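Local structure of hexokinase (Schistosoma mansoni, 1BDG) at residues L71-G76 against F137-T142; S144-Q149 against L157-K162; T222-I227 against T248-F253. The protein catalyses the ATP-dependent phosphorylation of hexoses such as glucose, mannose and fructose to hexose 6-phosphates, the opening step of glycolysis. All coordinates share one frame; numbering follows the deposited sequence.

Contact 1: L71-G76 against F137-T142; sequences LALDLG and FDLGFT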
loop_
_atom_site.group_PDB
_atom_site.type_symbol
_atom_site.label_atom_id
_atom_site.label_comp_id
_atom_site.label_asym_id
_atom_site.label_seq_id
_atom_site.Cartn_x
_atom_site.Cartn_y
_atom_site.Cartn_z
ATOM N N LEU A 71 -14.820 -6.524 -17.008
ATOM C CA LEU A 71 -14.502 -5.151 -16.642
ATOM C C LEU A 71 -13.738 -5.277 -15.339
ATOM O O LEU A 71 -13.815 -6.313 -14.679
ATOM C CB LEU A 71 -15.774 -4.329 -16.401
ATOM C CG LEU A 71 -16.732 -4.083 -17.575
ATOM C CD1 LEU A 71 -17.875 -3.246 -17.080
ATOM C CD2 LEU A 71 -16.042 -3.400 -18.734
ATOM N N ALA A 72 -13.013 -4.239 -14.953
ATOM C CA ALA A 72 -12.255 -4.282 -13.713
ATOM C C ALA A 72 -12.021 -2.866 -13.253
ATOM O O ALA A 72 -11.600 -2.025 -14.048
ATOM C CB ALA A 72 -10.933 -4.982 -13.937
ATOM N N LEU A 73 -12.356 -2.582 -11.999
ATOM C CA LEU A 73 -12.153 -1.248 -11.438
ATOM C C LEU A 73 -10.989 -1.330 -10.463
ATOM O O LEU A 73 -10.622 -2.426 -10.030
ATOM C CB LEU A 73 -13.407 -0.781 -10.690
ATOM C CG LEU A 73 -14.689 -0.456 -11.470
ATOM C CD1 LEU A 73 -15.805 -0.097 -10.508
ATOM C CD2 LEU A 73 -14.442 0.714 -12.411
ATOM N N ASP A 74 -10.411 -0.186 -10.110
ATOM C CA ASP A 74 -9.302 -0.146 -9.148
ATOM C C ASP A 74 -9.621 1.021 -8.225
ATOM O O ASP A 74 -9.850 2.115 -8.723
ATOM C CB ASP A 74 -7.964 0.113 -9.868
ATOM C CG ASP A 74 -6.766 -0.457 -9.114
ATOM O OD1 ASP A 74 -6.863 -0.660 -7.879
ATOM O OD2 ASP A 74 -5.723 -0.719 -9.752
ATOM N N LEU A 75 -9.729 0.780 -6.916
ATOM C CA LEU A 75 -10.032 1.868 -5.970
ATOM C C LEU A 75 -9.215 1.821 -4.659
ATOM O O LEU A 75 -9.134 0.783 -3.997
ATOM C CB LEU A 75 -11.542 1.931 -5.648
ATOM C CG LEU A 75 -12.030 3.128 -4.798
ATOM C CD1 LEU A 75 -11.797 4.433 -5.551
ATOM C CD2 LEU A 75 -13.496 3.006 -4.437
ATOM N N GLY A 76 -8.619 2.955 -4.294
ATOM C CA GLY A 76 -7.842 3.020 -3.071
ATOM C C GLY A 76 -6.401 3.436 -3.290
ATOM O O GLY A 76 -5.843 4.193 -2.480
ATOM N N PHE A 137 -21.446 -7.726 -18.728
ATOM C CA PHE A 137 -20.099 -8.030 -18.232
ATOM C C PHE A 137 -20.034 -8.682 -16.836
ATOM O O PHE A 137 -21.053 -8.989 -16.213
ATOM C CB PHE A 137 -19.291 -6.733 -18.157
ATOM C CG PHE A 137 -18.958 -6.105 -19.490
ATOM C CD1 PHE A 137 -17.913 -6.602 -20.272
ATOM C CD2 PHE A 137 -19.590 -4.928 -19.892
ATOM C CE1 PHE A 137 -17.496 -5.935 -21.425
ATOM C CE2 PHE A 137 -19.177 -4.250 -21.050
ATOM C CZ PHE A 137 -18.130 -4.753 -21.814
ATOM N N ASP A 138 -18.811 -8.859 -16.346
ATOM C CA ASP A 138 -18.543 -9.404 -15.010
ATOM C C ASP A 138 -17.402 -8.536 -14.526
ATOM O O ASP A 138 -16.302 -8.605 -15.069
ATOM C CB ASP A 138 -18.075 -10.865 -15.057
ATOM C CG ASP A 138 -19.214 -11.859 -14.897
ATOM O OD1 ASP A 138 -20.364 -11.432 -14.618
ATOM O OD2 ASP A 138 -18.946 -13.069 -15.063
ATOM N N LEU A 139 -17.663 -7.721 -13.516
ATOM C CA LEU A 139 -16.661 -6.801 -13.018
ATOM C C LEU A 139 -15.850 -7.325 -11.839
ATOM O O LEU A 139 -16.376 -8.007 -10.971
ATOM C CB LEU A 139 -17.345 -5.466 -12.696
ATOM C CG LEU A 139 -16.687 -4.232 -12.088
ATOM C CD1 LEU A 139 -17.449 -3.003 -12.553
ATOM C CD2 LEU A 139 -16.695 -4.288 -10.569
ATOM N N GLY A 140 -14.541 -7.103 -11.891
ATOM C CA GLY A 140 -13.662 -7.493 -10.813
ATOM C C GLY A 140 -13.362 -6.187 -10.100
ATOM O O GLY A 140 -12.785 -5.281 -10.696
ATOM N N PHE A 141 -13.785 -6.065 -8.846
ATOM C CA PHE A 141 -13.580 -4.853 -8.061
ATOM C C PHE A 141 -12.362 -4.934 -7.130
ATOM O O PHE A 141 -12.375 -5.659 -6.133
ATOM C CB PHE A 141 -14.851 -4.570 -7.255
ATOM C CG PHE A 141 -14.942 -3.178 -6.680
ATOM C CD1 PHE A 141 -14.211 -2.117 -7.212
ATOM C CD2 PHE A 141 -15.802 -2.922 -5.612
ATOM C CE1 PHE A 141 -14.345 -0.830 -6.681
ATOM C CE2 PHE A 141 -15.938 -1.649 -5.082
ATOM C CZ PHE A 141 -15.215 -0.606 -5.612
ATOM N N THR A 142 -11.290 -4.232 -7.485
ATOM C CA THR A 142 -10.096 -4.186 -6.648
ATOM C C THR A 142 -10.351 -3.074 -5.656
ATOM O O THR A 142 -10.168 -1.901 -5.984
ATOM C CB THR A 142 -8.867 -3.828 -7.474
ATOM O OG1 THR A 142 -8.527 -4.937 -8.305
ATOM C CG2 THR A 142 -7.695 -3.475 -6.591
#
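Leu71 lies across the ring of Phe137 at roughly a right angle, its CD2 methyl 3.8 Å from the ring centroid and only 2° off the normal, a CH-pi contact centred on the face. CG of Leu71, standing anti to its own carbonyl carbon (chi1 -64°), also comes to 3.6 Å from Phe137 CG. From here the dense side of the pair continues through Leu73, whose CG meets Leu139 CD1 at 3.9 Å and whose CB lies obliquely to the Phe141 ring, 3.8 Å from CD1. Helices 112-129 and 174-183 cover this leucine and phenylalanine face. The two strands run parallel, their short axes 20° apart, and are neighbours in the five-stranded mixed sheet of the hexokinase small subdomain, built on the actin-like ATPase plan. Backbone bonds alternate along them, from Leu71 N to Asp138 O at 3.2 Å to Leu75 N to Thr142 O at 2.9 Å. The face of Ala72, Asp74 and Thr142 makes fewer side-chain contacts between the strands, and Gly140 adds none. The Ala72 methyl reaches just Gly140 O, at 3.7 Å. Asp74, partly exposed, lies beside Thr142 and points the same way, with OD1 next to the CG2 methyl rather than the hydroxyl. Asp74, Leu75 and Gly76 are among the residues predicted to bind ATP, where the strand ends and the loop begins, and the hydroxyl of Ser144 bonds to Leu75 O.

Contact 2: S144-Q149 against L157-K162; sequences SFPCVQ and LVRWTK. With GLC (alpha-D-glucopyranose), chain B.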
loop_
_atom_site.group_PDB
_atom_site.type_symbol
_atom_site.label_atom_id
_atom_site.label_comp_id
_atom_site.label_asym_id
_atom_site.label_seq_id
_atom_site.Cartn_x
_atom_site.Cartn_y
_atom_site.Cartn_z
ATOM N N SER A 144 -9.088 -1.587 -2.523
ATOM C CA SER A 144 -7.917 -1.545 -1.657
ATOM C C SER A 144 -8.192 -1.281 -0.183
ATOM O O SER A 144 -7.554 -0.397 0.404
ATOM C CB SER A 144 -6.952 -0.466 -2.148
ATOM O OG SER A 144 -6.820 -0.494 -3.550
ATOM N N PHE A 145 -9.078 -2.036 0.454
ATOM C CA PHE A 145 -9.335 -1.787 1.867
ATOM C C PHE A 145 -9.639 -3.083 2.596
ATOM O O PHE A 145 -9.955 -4.091 1.965
ATOM C CB PHE A 145 -10.483 -0.775 2.037
ATOM C CG PHE A 145 -10.148 0.612 1.552
ATOM C CD1 PHE A 145 -9.361 1.459 2.316
ATOM C CD2 PHE A 145 -10.571 1.046 0.303
ATOM C CE1 PHE A 145 -9.001 2.706 1.836
ATOM C CE2 PHE A 145 -10.210 2.290 -0.174
ATOM C CZ PHE A 145 -9.428 3.115 0.590
ATOM N N PRO A 146 -9.511 -3.086 3.935
ATOM C CA PRO A 146 -9.786 -4.292 4.717
ATOM C C PRO A 146 -11.266 -4.586 4.662
ATOM O O PRO A 146 -12.083 -3.724 4.979
ATOM C CB PRO A 146 -9.370 -3.884 6.125
ATOM C CG PRO A 146 -9.697 -2.440 6.156
ATOM C CD PRO A 146 -9.172 -1.963 4.827
ATOM N N CYS A 147 -11.599 -5.788 4.213
ATOM C CA CYS A 147 -12.984 -6.249 4.108
ATOM C C CYS A 147 -13.051 -7.681 4.616
ATOM O O CYS A 147 -12.087 -8.433 4.501
ATOM C CB CYS A 147 -13.460 -6.254 2.643
ATOM S SG CYS A 147 -13.540 -4.675 1.789
ATOM N N VAL A 148 -14.182 -8.044 5.196
ATOM C CA VAL A 148 -14.419 -9.404 5.680
ATOM C C VAL A 148 -15.081 -10.104 4.494
ATOM O O VAL A 148 -16.241 -9.833 4.174
ATOM C CB VAL A 148 -15.410 -9.403 6.849
ATOM C CG1 VAL A 148 -15.791 -10.804 7.212
ATOM C CG2 VAL A 148 -14.841 -8.662 8.021
ATOM N N GLN A 149 -14.330 -10.950 3.806
ATOM C CA GLN A 149 -14.852 -11.657 2.644
ATOM C C GLN A 149 -15.751 -12.801 3.046
ATOM O O GLN A 149 -15.361 -13.635 3.869
ATOM C CB GLN A 149 -13.707 -12.232 1.802
ATOM C CG GLN A 149 -12.820 -11.202 1.114
ATOM C CD GLN A 149 -13.538 -10.432 0.017
ATOM O OE1 GLN A 149 -13.402 -9.220 -0.084
ATOM N NE2 GLN A 149 -14.314 -11.134 -0.798
ATOM N N LEU A 157 -16.748 -3.773 4.243
ATOM C CA LEU A 157 -15.701 -2.853 4.655
ATOM C C LEU A 157 -15.580 -2.965 6.167
ATOM O O LEU A 157 -16.594 -3.038 6.865
ATOM C CB LEU A 157 -16.054 -1.405 4.271
ATOM C CG LEU A 157 -14.992 -0.333 4.600
ATOM C CD1 LEU A 157 -13.714 -0.551 3.779
ATOM C CD2 LEU A 157 -15.518 1.062 4.335
ATOM N N VAL A 158 -14.351 -3.075 6.660
ATOM C CA VAL A 158 -14.105 -3.136 8.091
ATOM C C VAL A 158 -13.833 -1.697 8.521
ATOM O O VAL A 158 -14.382 -1.214 9.516
ATOM C CB VAL A 158 -12.900 -4.008 8.427
ATOM C CG1 VAL A 158 -12.664 -4.013 9.921
ATOM C CG2 VAL A 158 -13.129 -5.412 7.940
ATOM N N ARG A 159 -13.005 -0.997 7.754
ATOM C CA ARG A 159 -12.705 0.388 8.060
ATOM C C ARG A 159 -11.998 1.073 6.897
ATOM O O ARG A 159 -11.453 0.411 6.021
ATOM C CB ARG A 159 -11.869 0.489 9.340
ATOM C CG ARG A 159 -10.495 -0.142 9.241
ATOM C CD ARG A 159 -9.819 -0.174 10.600
ATOM N NE ARG A 159 -8.399 -0.434 10.469
ATOM C CZ ARG A 159 -7.564 -0.582 11.487
ATOM N NH1 ARG A 159 -7.983 -0.497 12.739
ATOM N NH2 ARG A 159 -6.293 -0.823 11.242
ATOM N N TRP A 160 -12.091 2.398 6.849
ATOM C CA TRP A 160 -11.457 3.163 5.793
ATOM C C TRP A 160 -10.047 3.450 6.255
ATOM O O TRP A 160 -9.839 3.859 7.412
ATOM C CB TRP A 160 -12.148 4.518 5.574
ATOM C CG TRP A 160 -13.382 4.563 4.691
ATOM C CD1 TRP A 160 -14.599 5.030 5.053
ATOM C CD2 TRP A 160 -13.483 4.233 3.293
ATOM N NE1 TRP A 160 -15.448 5.026 3.980
ATOM C CE2 TRP A 160 -14.790 4.544 2.885
ATOM C CE3 TRP A 160 -12.591 3.712 2.348
ATOM C CZ2 TRP A 160 -15.238 4.355 1.566
ATOM C CZ3 TRP A 160 -13.039 3.524 1.030
ATOM C CH2 TRP A 160 -14.346 3.845 0.657
ATOM N N THR A 161 -9.081 3.217 5.372
ATOM C CA THR A 161 -7.697 3.514 5.680
ATOM C C THR A 161 -7.325 4.572 4.656
ATOM O O THR A 161 -8.156 4.941 3.820
ATOM C CB THR A 161 -6.802 2.279 5.515
ATOM O OG1 THR A 161 -6.820 1.845 4.151
ATOM C CG2 THR A 161 -7.282 1.153 6.409
ATOM N N LYS A 162 -6.117 5.111 4.756
ATOM C CA LYS A 162 -5.644 6.105 3.804
ATOM C C LYS A 162 -6.361 7.459 3.844
ATOM O O LYS A 162 -6.597 8.005 4.924
ATOM C CB LYS A 162 -5.625 5.504 2.389
ATOM C CG LYS A 162 -4.505 4.496 2.209
ATOM C CD LYS A 162 -4.433 3.928 0.832
ATOM C CE LYS A 162 -5.394 2.807 0.648
ATOM N NZ LYS A 162 -4.973 1.941 -0.501
HETATM C C1 GLC B . -3.963 0.279 2.767
HETATM C C2 GLC B . -5.248 -0.548 2.745
HETATM C C3 GLC B . -4.946 -1.950 2.268
HETATM C C4 GLC B . -4.261 -1.890 0.913
HETATM C C5 GLC B . -3.008 -1.050 1.022
HETATM C C6 GLC B . -2.304 -0.893 -0.313
HETATM O O1 GLC B . -3.056 -0.354 3.605
HETATM O O2 GLC B . -5.821 -0.618 4.050
HETATM O O3 GLC B . -6.145 -2.702 2.159
HETATM O O4 GLC B . -3.942 -3.191 0.480
HETATM O O5 GLC B . -3.359 0.262 1.467
HETATM O O6 GLC B . -2.847 0.176 -1.059
#
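Phe145 points toward Leu157-Lys162 and packs on it, just beyond the antiparallel hairpin of strands 147-150 and 154-157, where the small subdomain contributes to the glucose site. Its CB meets the CD1 methyl of Leu157 at 3.7 Å. CG, anti to the carbonyl carbon (chi1 -67°), starts a ring that presents one face to the indole edge of Trp160. This is a T-shaped pair, with planes at 88° and the Phe145 centroid 4.8 Å from that of the Trp160 six-membered ring. CE2 and CD2 lie nearest Trp160 CZ3, while CZ is 3.7 Å from both CE3 and CZ3. At the next atoms of the ring, CD1 neighbours Thr161 OG1, and CE1 has Thr161 O at the ring edge, near its plane. The hairpin end is tied by Val158 N to Pro146 O at 2.9 Å, a nearly straight bond (N-H...O 163°), and Pro146 CG meets the carbonyl O and the CG of Arg159. The guanidinium of Arg159 forms a salt bridge with Glu255. Thr161 OG1, beside the Phe145 ring, also donates to glucose O2 at 2.7 Å, and Lys162 NZ, ending a chain bent at chi3, donates to glucose O5 at 3.0 Å and O6 at 2.8 Å.

Contact 3: T222-I227 against T248-F253; sequences TNVAYI and TEWGAF. With GLC (alpha-D-glucopyranose), chain B.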
loop_
_atom_site.group_PDB
_atom_site.type_symbol
_atom_site.label_atom_id
_atom_site.label_comp_id
_atom_site.label_asym_id
_atom_site.label_seq_id
_atom_site.Cartn_x
_atom_site.Cartn_y
_atom_site.Cartn_z
ATOM N N THR A 222 0.853 0.330 2.372
ATOM C CA THR A 222 1.564 -0.931 2.330
ATOM C C THR A 222 0.691 -2.056 2.849
ATOM O O THR A 222 -0.147 -1.859 3.747
ATOM C CB THR A 222 2.916 -0.868 3.093
ATOM O OG1 THR A 222 3.642 -2.079 2.879
ATOM C CG2 THR A 222 2.719 -0.672 4.586
ATOM N N ASN A 223 0.840 -3.220 2.225
ATOM C CA ASN A 223 0.087 -4.414 2.582
ATOM C C ASN A 223 0.604 -5.573 1.735
ATOM O O ASN A 223 1.127 -5.355 0.653
ATOM C CB ASN A 223 -1.405 -4.207 2.335
ATOM C CG ASN A 223 -2.245 -5.309 2.909
ATOM O OD1 ASN A 223 -1.732 -6.207 3.557
ATOM N ND2 ASN A 223 -3.540 -5.256 2.676
ATOM N N VAL A 224 0.486 -6.793 2.246
ATOM C CA VAL A 224 0.932 -7.978 1.538
ATOM C C VAL A 224 -0.173 -9.027 1.628
ATOM O O VAL A 224 -1.023 -8.987 2.533
ATOM C CB VAL A 224 2.197 -8.582 2.173
ATOM C CG1 VAL A 224 1.845 -9.480 3.334
ATOM C CG2 VAL A 224 2.970 -9.352 1.153
ATOM N N ALA A 225 -0.153 -9.965 0.688
ATOM C CA ALA A 225 -1.113 -11.043 0.638
ATOM C C ALA A 225 -0.261 -12.223 0.246
ATOM O O ALA A 225 0.708 -12.053 -0.491
ATOM C CB ALA A 225 -2.140 -10.765 -0.416
ATOM N N TYR A 226 -0.583 -13.408 0.746
ATOM C CA TYR A 226 0.206 -14.591 0.426
ATOM C C TYR A 226 -0.657 -15.863 0.397
ATOM O O TYR A 226 -1.773 -15.866 0.913
ATOM C CB TYR A 226 1.371 -14.715 1.431
ATOM C CG TYR A 226 0.953 -15.139 2.814
ATOM C CD1 TYR A 226 0.426 -14.226 3.713
ATOM C CD2 TYR A 226 1.024 -16.479 3.203
ATOM C CE1 TYR A 226 -0.038 -14.645 4.972
ATOM C CE2 TYR A 226 0.572 -16.905 4.444
ATOM C CZ TYR A 226 0.039 -15.992 5.324
ATOM O OH TYR A 226 -0.440 -16.418 6.543
ATOM N N ILE A 227 -0.175 -16.931 -0.236
ATOM C CA ILE A 227 -0.957 -18.171 -0.260
ATOM C C ILE A 227 -0.723 -18.925 1.047
ATOM O O ILE A 227 0.421 -19.119 1.450
ATOM C CB ILE A 227 -0.626 -19.087 -1.460
ATOM C CG1 ILE A 227 -0.658 -18.299 -2.775
ATOM C CG2 ILE A 227 -1.711 -20.157 -1.580
ATOM C CD1 ILE A 227 -0.218 -19.097 -3.997
ATOM N N THR A 248 -3.320 -10.073 4.644
ATOM C CA THR A 248 -2.740 -9.784 5.945
ATOM C C THR A 248 -3.249 -8.495 6.530
ATOM O O THR A 248 -3.689 -8.468 7.670
ATOM C CB THR A 248 -1.210 -9.739 5.858
ATOM O OG1 THR A 248 -0.814 -8.607 5.077
ATOM C CG2 THR A 248 -0.695 -11.008 5.200
ATOM N N GLU A 249 -3.186 -7.432 5.737
ATOM C CA GLU A 249 -3.634 -6.112 6.161
ATOM C C GLU A 249 -2.729 -5.711 7.341
ATOM O O GLU A 249 -3.191 -5.332 8.424
ATOM C CB GLU A 249 -5.117 -6.174 6.530
ATOM C CG GLU A 249 -5.864 -4.847 6.455
ATOM C CD GLU A 249 -5.853 -4.189 5.077
ATOM O OE1 GLU A 249 -6.449 -4.734 4.125
ATOM O OE2 GLU A 249 -5.272 -3.093 4.962
ATOM N N TRP A 250 -1.420 -5.795 7.075
ATOM C CA TRP A 250 -0.356 -5.501 8.030
ATOM C C TRP A 250 -0.126 -4.029 8.328
ATOM O O TRP A 250 0.697 -3.678 9.182
ATOM C CB TRP A 250 0.964 -6.158 7.584
ATOM C CG TRP A 250 1.702 -5.519 6.399
ATOM C CD1 TRP A 250 1.478 -4.288 5.847
ATOM C CD2 TRP A 250 2.810 -6.079 5.679
ATOM N NE1 TRP A 250 2.374 -4.048 4.841
ATOM C CE2 TRP A 250 3.204 -5.127 4.713
ATOM C CE3 TRP A 250 3.510 -7.286 5.765
ATOM C CZ2 TRP A 250 4.278 -5.345 3.832
ATOM C CZ3 TRP A 250 4.579 -7.503 4.890
ATOM C CH2 TRP A 250 4.951 -6.536 3.939
ATOM N N GLY A 251 -0.786 -3.155 7.579
ATOM C CA GLY A 251 -0.632 -1.740 7.845
ATOM C C GLY A 251 -1.049 -1.500 9.285
ATOM O O GLY A 251 -0.545 -0.599 9.957
ATOM N N ALA A 252 -1.959 -2.332 9.771
ATOM C CA ALA A 252 -2.440 -2.210 11.135
ATOM C C ALA A 252 -1.470 -2.685 12.211
ATOM O O ALA A 252 -1.784 -2.565 13.386
ATOM C CB ALA A 252 -3.773 -2.910 11.285
ATOM N N PHE A 253 -0.306 -3.214 11.847
ATOM C CA PHE A 253 0.636 -3.674 12.870
ATOM C C PHE A 253 0.988 -2.492 13.761
ATOM O O PHE A 253 0.987 -1.358 13.323
ATOM C CB PHE A 253 1.905 -4.291 12.256
ATOM C CG PHE A 253 2.802 -4.999 13.260
ATOM C CD1 PHE A 253 2.274 -5.909 14.180
ATOM C CD2 PHE A 253 4.183 -4.784 13.257
ATOM C CE1 PHE A 253 3.099 -6.603 15.081
ATOM C CE2 PHE A 253 5.034 -5.477 14.166
ATOM C CZ PHE A 253 4.480 -6.393 15.076
HETATM C C1 GLC B . -3.963 0.279 2.767
HETATM C C2 GLC B . -5.248 -0.548 2.745
HETATM C C3 GLC B . -4.946 -1.950 2.268
HETATM C C4 GLC B . -4.261 -1.890 0.913
HETATM C C5 GLC B . -3.008 -1.050 1.022
HETATM C C6 GLC B . -2.304 -0.893 -0.313
HETATM O O1 GLC B . -3.056 -0.354 3.605
HETATM O O2 GLC B . -5.821 -0.618 4.050
HETATM O O3 GLC B . -6.145 -2.702 2.159
HETATM O O4 GLC B . -3.942 -3.191 0.480
HETATM O O5 GLC B . -3.359 0.262 1.467
HETATM O O6 GLC B . -2.847 0.176 -1.059
#
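The side chains of Asn223 and Glu249 pass each other obliquely beside the bound glucose, amide and carboxylate planes 56° apart, where the loop following strand 243-247 doubles back along strand 222-229 of the six-stranded sheet in the large subdomain. Residues 250-252 of this loop form a short 3-10 turn.

Most of the hydrogen bonds involve a side chain. The carbonyl OD1 of Asn223 accepts the N-H of Glu249 at 2.9 Å, which, with the Asn247 bond to ND2, would help fix the rotation of the amide. Next along the strand, Thr248 OG1 donates to Val224 O at 2.6 Å, and Thr248 N adds a weak bond to the same oxygen. At the other end, Trp250 NE1 donates to Thr222 OG1 at 3.1 Å, the hydroxyl oxygen lying close to the indole plane; that oxygen also has a weak bond with Ile217 O.

Packing contacts are made largely by the indole. Val224 lies over one face of it, CB 3.9 Å from the centroid of the six-membered ring and 15° off the normal, with CG1 near CE3 and CZ3. Asn223 C packs over the same indole face, offset toward the rim. Further along, the Thr248 CG2 methyl meets the Tyr226 ring at its edge, while Ile385 of helix 357-389 touches both Val224 and Tyr226.

The remaining polar ends hold the sugar. Asn247 bonds Asn223 ND2 and, weakly, Glu249 OE1, a second shell behind the ligand groups. The Glu249 chain bends at chi2 (59°), and its two carboxylate oxygens each take a different sugar hydroxyl: glucose O3 donates to OE1 at 2.8 Å, and O2 to OE2 at 2.7 Å. Asn223 ND2 donates to glucose O4 at 3.0 Å.

Overall arrangement
All three contacts are largely buried, but contact 1 alone is a regular strand pair, held by backbone bonds and an apolar face, with no hand on glucose. Contact 2 follows it directly in the small subdomain: strand 137-143 leads into Ser144, Gly76 CA packs 3.8 Å from Phe145 CE2, and the outer end of contact 2 at Val148 and Val158 is exposed. Contact 3 belongs to the other sheet, in the large subdomain, and ties a loop to a strand mainly by side-chain bonds. Contacts 2 and 3 touch each other beside the sugar, Pro146 CA lying 3.4 Å from Glu249 OE1, and both bind it. One supplies Thr161 and Lys162 as donors, the other a carboxylate and an amide. Contacts 1 and 3 do not touch.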